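Sigma regulatory family protein-PP2C phosphatase (PDB 6MAB) is the periplasmic sensor domain of RsbU, a membrane protein with probable phosphatase activity, and is thought to link TCA cycle intermediates to signalling. Local coordinates at residues H26-T31 / N157-A162; L39-E44 / K66-T71. All coordinates share one frame; numbering follows the deposited sequence.

Contact 1: H26-T31 / N157-A162; sequences HTLQQT and NGLLAA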
# COMPACT_ATOMS: atom_id res chain seq x y z
N HIS A 26 4.77 -1.21 12.29
CA HIS A 26 5.38 -0.02 12.85
C HIS A 26 6.45 0.53 11.92
O HIS A 26 6.57 1.75 11.74
CB HIS A 26 5.96 -0.34 14.22
CG HIS A 26 6.81 0.75 14.79
ND1 HIS A 26 6.29 1.85 15.44
CD2 HIS A 26 8.16 0.91 14.80
CE1 HIS A 26 7.27 2.64 15.83
NE2 HIS A 26 8.42 2.09 15.45
N THR A 27 7.22 -0.36 11.29
CA THR A 27 8.23 0.09 10.34
C THR A 27 7.58 0.84 9.19
O THR A 27 8.03 1.93 8.80
CB THR A 27 9.04 -1.11 9.84
OG1 THR A 27 9.73 -1.73 10.94
CG2 THR A 27 10.08 -0.68 8.81
N LEU A 28 6.51 0.28 8.63
CA LEU A 28 5.83 0.95 7.54
C LEU A 28 5.19 2.27 7.97
O LEU A 28 5.17 3.23 7.19
CB LEU A 28 4.81 -0.01 6.93
CG LEU A 28 5.44 -1.22 6.25
CD1 LEU A 28 4.37 -2.23 5.84
CD2 LEU A 28 6.26 -0.84 5.01
N GLN A 29 4.70 2.37 9.22
CA GLN A 29 4.15 3.63 9.70
C GLN A 29 5.21 4.71 9.80
O GLN A 29 4.92 5.90 9.61
CB GLN A 29 3.46 3.42 11.04
CG GLN A 29 2.11 2.72 10.95
CD GLN A 29 1.63 2.15 12.28
OE1 GLN A 29 2.30 2.27 13.31
NE2 GLN A 29 0.46 1.52 12.26
N GLN A 30 6.45 4.31 10.07
CA GLN A 30 7.55 5.26 10.20
C GLN A 30 8.16 5.65 8.85
O GLN A 30 8.78 6.72 8.76
CB GLN A 30 8.63 4.65 11.10
CG GLN A 30 8.17 4.41 12.53
CD GLN A 30 7.58 5.68 13.16
OE1 GLN A 30 6.48 5.66 13.69
NE2 GLN A 30 8.32 6.78 13.06
N THR A 31 7.94 4.85 7.80
CA THR A 31 8.64 5.03 6.54
C THR A 31 7.76 5.43 5.36
O THR A 31 8.25 6.07 4.44
CB THR A 31 9.38 3.74 6.16
OG1 THR A 31 8.47 2.65 6.16
CG2 THR A 31 10.48 3.45 7.16
N ASN A 157 11.40 -5.53 0.30
CA ASN A 157 12.35 -6.63 0.14
C ASN A 157 12.85 -7.11 1.49
O ASN A 157 12.89 -8.31 1.76
CB ASN A 157 13.54 -6.22 -0.74
CG ASN A 157 13.15 -6.06 -2.20
OD1 ASN A 157 12.00 -6.31 -2.57
ND2 ASN A 157 14.09 -5.59 -3.01
N GLY A 158 13.21 -6.17 2.37
CA GLY A 158 13.69 -6.57 3.68
C GLY A 158 12.59 -7.07 4.60
O GLY A 158 12.79 -8.03 5.35
N LEU A 159 11.42 -6.41 4.59
CA LEU A 159 10.33 -6.82 5.47
C LEU A 159 9.72 -8.15 5.07
O LEU A 159 9.18 -8.87 5.93
CB LEU A 159 9.27 -5.74 5.52
CG LEU A 159 9.65 -4.43 6.22
CD1 LEU A 159 8.51 -3.43 6.09
CD2 LEU A 159 9.95 -4.66 7.69
N LEU A 160 9.79 -8.51 3.79
CA LEU A 160 9.26 -9.79 3.34
C LEU A 160 10.30 -10.90 3.31
O LEU A 160 9.96 -12.07 3.07
CB LEU A 160 8.61 -9.62 1.95
CG LEU A 160 7.15 -9.18 1.95
CD1 LEU A 160 6.94 -7.98 2.80
CD2 LEU A 160 6.69 -8.90 0.49
N ALA A 161 11.57 -10.57 3.54
CA ALA A 161 12.60 -11.60 3.59
C ALA A 161 12.34 -12.56 4.75
O ALA A 161 11.87 -12.16 5.82
CB ALA A 161 13.98 -10.97 3.73
N ALA A 162 12.65 -13.84 4.54
CA ALA A 162 12.46 -14.89 5.54
C ALA A 162 13.57 -15.93 5.35
O ALA A 162 13.36 -17.04 4.88
CB ALA A 162 11.07 -15.52 5.42
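Leu159, from the short helix 153-160, puts both of its methyls against helix 2-31. The tight part lies at Leu28. Leu159 CD1 sits 3.6 Å from Leu28 CD2 and 3.8 Å from Leu28 CG. The two leucines pass with their side chains pointing opposite ways, so that Leu159 CD1 lies beside the CG-CD2 bond of Leu28. Leu28 is buried, and it also packs on Phe254 and Ile256 of strand 254-261.

The looser part is at Thr27, which is partly exposed. It meets Leu159 tip to tip, with its CG2 methyl 4.1 Å from Leu159 CD2. With OG1 turned beside the backbone N (chi1 -62°), CG2 is left to face Leu159, and the hydroxyl is hydrogen-bonded to Phe23 O. Further along, Thr31 OG1 donates to Thr27 O at 2.8 Å, from above the carbonyl plane.

The packing between the two segments is apolar and involves few atoms, so by itself it would fix neither direction nor register closely. A directional link between helix 2-31 and the end of helix 153-160 comes from Lys24 NZ, which hydrogen-bonds to Leu159 O beside the leucine contact.

Contact 2: L39-E44 / K66-T71; sequences LALFSE and KIFHST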
# COMPACT_ATOMS: atom_id res chain seq x y z
N LEU A 39 6.09 17.51 1.03
CA LEU A 39 5.52 18.81 0.67
C LEU A 39 6.46 19.94 1.08
O LEU A 39 6.69 20.90 0.33
CB LEU A 39 4.15 19.00 1.31
CG LEU A 39 3.46 20.36 1.11
CD1 LEU A 39 3.15 20.59 -0.35
CD2 LEU A 39 2.18 20.47 1.92
N ALA A 40 7.03 19.83 2.28
CA ALA A 40 7.94 20.86 2.75
C ALA A 40 9.17 20.98 1.85
O ALA A 40 9.65 22.09 1.59
CB ALA A 40 8.37 20.57 4.18
N LEU A 41 9.72 19.84 1.41
CA LEU A 41 10.87 19.86 0.51
C LEU A 41 10.49 20.49 -0.81
O LEU A 41 11.18 21.39 -1.31
CB LEU A 41 11.38 18.42 0.27
CG LEU A 41 12.54 18.27 -0.73
CD1 LEU A 41 13.75 19.09 -0.25
CD2 LEU A 41 12.89 16.78 -0.90
N PHE A 42 9.38 20.03 -1.39
CA PHE A 42 8.93 20.56 -2.67
C PHE A 42 8.71 22.06 -2.60
O PHE A 42 9.10 22.79 -3.52
CB PHE A 42 7.65 19.84 -3.10
CG PHE A 42 7.20 20.21 -4.46
CD1 PHE A 42 7.70 19.54 -5.56
CD2 PHE A 42 6.29 21.24 -4.66
CE1 PHE A 42 7.30 19.88 -6.84
CE2 PHE A 42 5.90 21.58 -5.94
CZ PHE A 42 6.41 20.89 -7.02
N SER A 43 8.08 22.53 -1.52
CA SER A 43 7.74 23.94 -1.38
C SER A 43 8.98 24.80 -1.20
O SER A 43 8.99 25.97 -1.61
CB SER A 43 6.80 24.14 -0.18
OG SER A 43 5.55 23.53 -0.44
N GLU A 44 10.01 24.24 -0.56
CA GLU A 44 11.26 24.97 -0.36
C GLU A 44 11.99 25.16 -1.67
O GLU A 44 12.76 26.11 -1.81
CB GLU A 44 12.13 24.20 0.65
CG GLU A 44 13.39 24.89 1.11
CD GLU A 44 13.97 24.22 2.35
OE1 GLU A 44 13.24 24.06 3.35
OE2 GLU A 44 15.15 23.83 2.33
N LYS A 66 14.87 16.94 -13.21
CA LYS A 66 16.30 16.95 -12.89
C LYS A 66 16.54 16.62 -11.42
O LYS A 66 17.49 15.90 -11.08
CB LYS A 66 16.91 18.32 -13.23
CG LYS A 66 17.30 18.49 -14.68
N ILE A 67 15.67 17.11 -10.54
CA ILE A 67 15.86 16.91 -9.10
C ILE A 67 15.40 15.53 -8.67
O ILE A 67 16.09 14.85 -7.90
CB ILE A 67 15.12 18.01 -8.32
CG1 ILE A 67 15.71 19.39 -8.65
CG2 ILE A 67 15.16 17.72 -6.82
CD1 ILE A 67 14.88 20.55 -8.12
N PHE A 68 14.22 15.09 -9.13
CA PHE A 68 13.52 13.97 -8.51
C PHE A 68 13.48 12.70 -9.34
O PHE A 68 12.99 11.68 -8.83
CB PHE A 68 12.09 14.37 -8.15
CG PHE A 68 12.00 15.39 -7.05
CD1 PHE A 68 12.39 15.08 -5.78
CD2 PHE A 68 11.52 16.65 -7.31
CE1 PHE A 68 12.31 16.00 -4.77
CE2 PHE A 68 11.43 17.58 -6.30
CZ PHE A 68 11.82 17.26 -5.03
N HIS A 69 13.96 12.71 -10.59
CA HIS A 69 13.85 11.52 -11.42
C HIS A 69 14.51 10.32 -10.76
O HIS A 69 14.03 9.19 -10.93
CB HIS A 69 14.48 11.75 -12.80
CG HIS A 69 15.98 11.69 -12.81
ND1 HIS A 69 16.78 12.73 -12.37
CD2 HIS A 69 16.83 10.72 -13.22
CE1 HIS A 69 18.05 12.39 -12.51
NE2 HIS A 69 18.10 11.18 -13.02
N SER A 70 15.58 10.54 -10.00
CA SER A 70 16.35 9.45 -9.44
C SER A 70 15.78 8.93 -8.12
O SER A 70 16.17 7.84 -7.68
CB SER A 70 17.80 9.90 -9.22
OG SER A 70 17.83 11.01 -8.32
N THR A 71 14.88 9.65 -7.48
CA THR A 71 14.40 9.25 -6.17
C THR A 71 12.91 8.96 -6.10
O THR A 71 12.47 8.31 -5.15
CB THR A 71 14.77 10.32 -5.13
OG1 THR A 71 14.23 11.59 -5.51
CG2 THR A 71 16.28 10.42 -5.02
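Segment 39-44 of helix 35-45 and segment 66-71, where helix 58-68 gives way to a loop, approach no nearer than 9.9 Å between the CA atoms of Phe42 and Phe68, so side chains alone bridge the gap. Phe68 does most of the bridging. It leaves its backbone toward helix 35-45, and its ring meets two residues there.

Leu41 reaches it from the opposite direction. Leu41 CD2 lies at the ring edge, near the ring plane, 4.0 Å from Phe68 CE1. An extended first torsion (chi1 176°) carries the Leu41 branch across the gap. Phe42 is the second partner: its CD1 is 4.3 Å from Phe68 CE2, a looser apolar touch. Over one face of the Phe68 ring sits Ile67 CG2 from its own segment, 3.6 Å above the plane and over the centre. Thr71 OG1 also lies at the ring edge, in the plane. The ring is thus bordered by its own segment as well as by helix 35-45.

Phe42 and Phe68 are buried, whereas Leu41 is exposed. The Phe42 ring also meets that of Phe46, with planes at about 45°. Both Phe42 and Phe68 rest on Ile75 of strand 74-80. Phe42 also touches Leu77 of that strand and Leu146 of strand 142-151, and Phe68 touches Ile45 at the end of helix 35-45. Helices 35-45 and 58-68 thereby pack together against the five-stranded antiparallel sheet.

The centres of contacts 1 and 2 lie about 24 Å apart, and their nearest atoms are about 11 Å apart, so they do not touch. Helix 2-31 supplies the first segment of contact 1, and helix 35-45, next in the chain, supplies that of contact 2. Both segments of contact 2 fall between those of contact 1 in sequence. Contact 2 belongs to the part built on the five-stranded sheet. Contact 1 lies beside the six-stranded sheet, through strand 254-261. There helix 2-31 meets helix 153-160, which follows the five-stranded sheet. The fold is consistent with two PAS-like modules following one another, as in double-Cache periplasmic sensors, with the long N-terminal helix 2-31 on the six-stranded one.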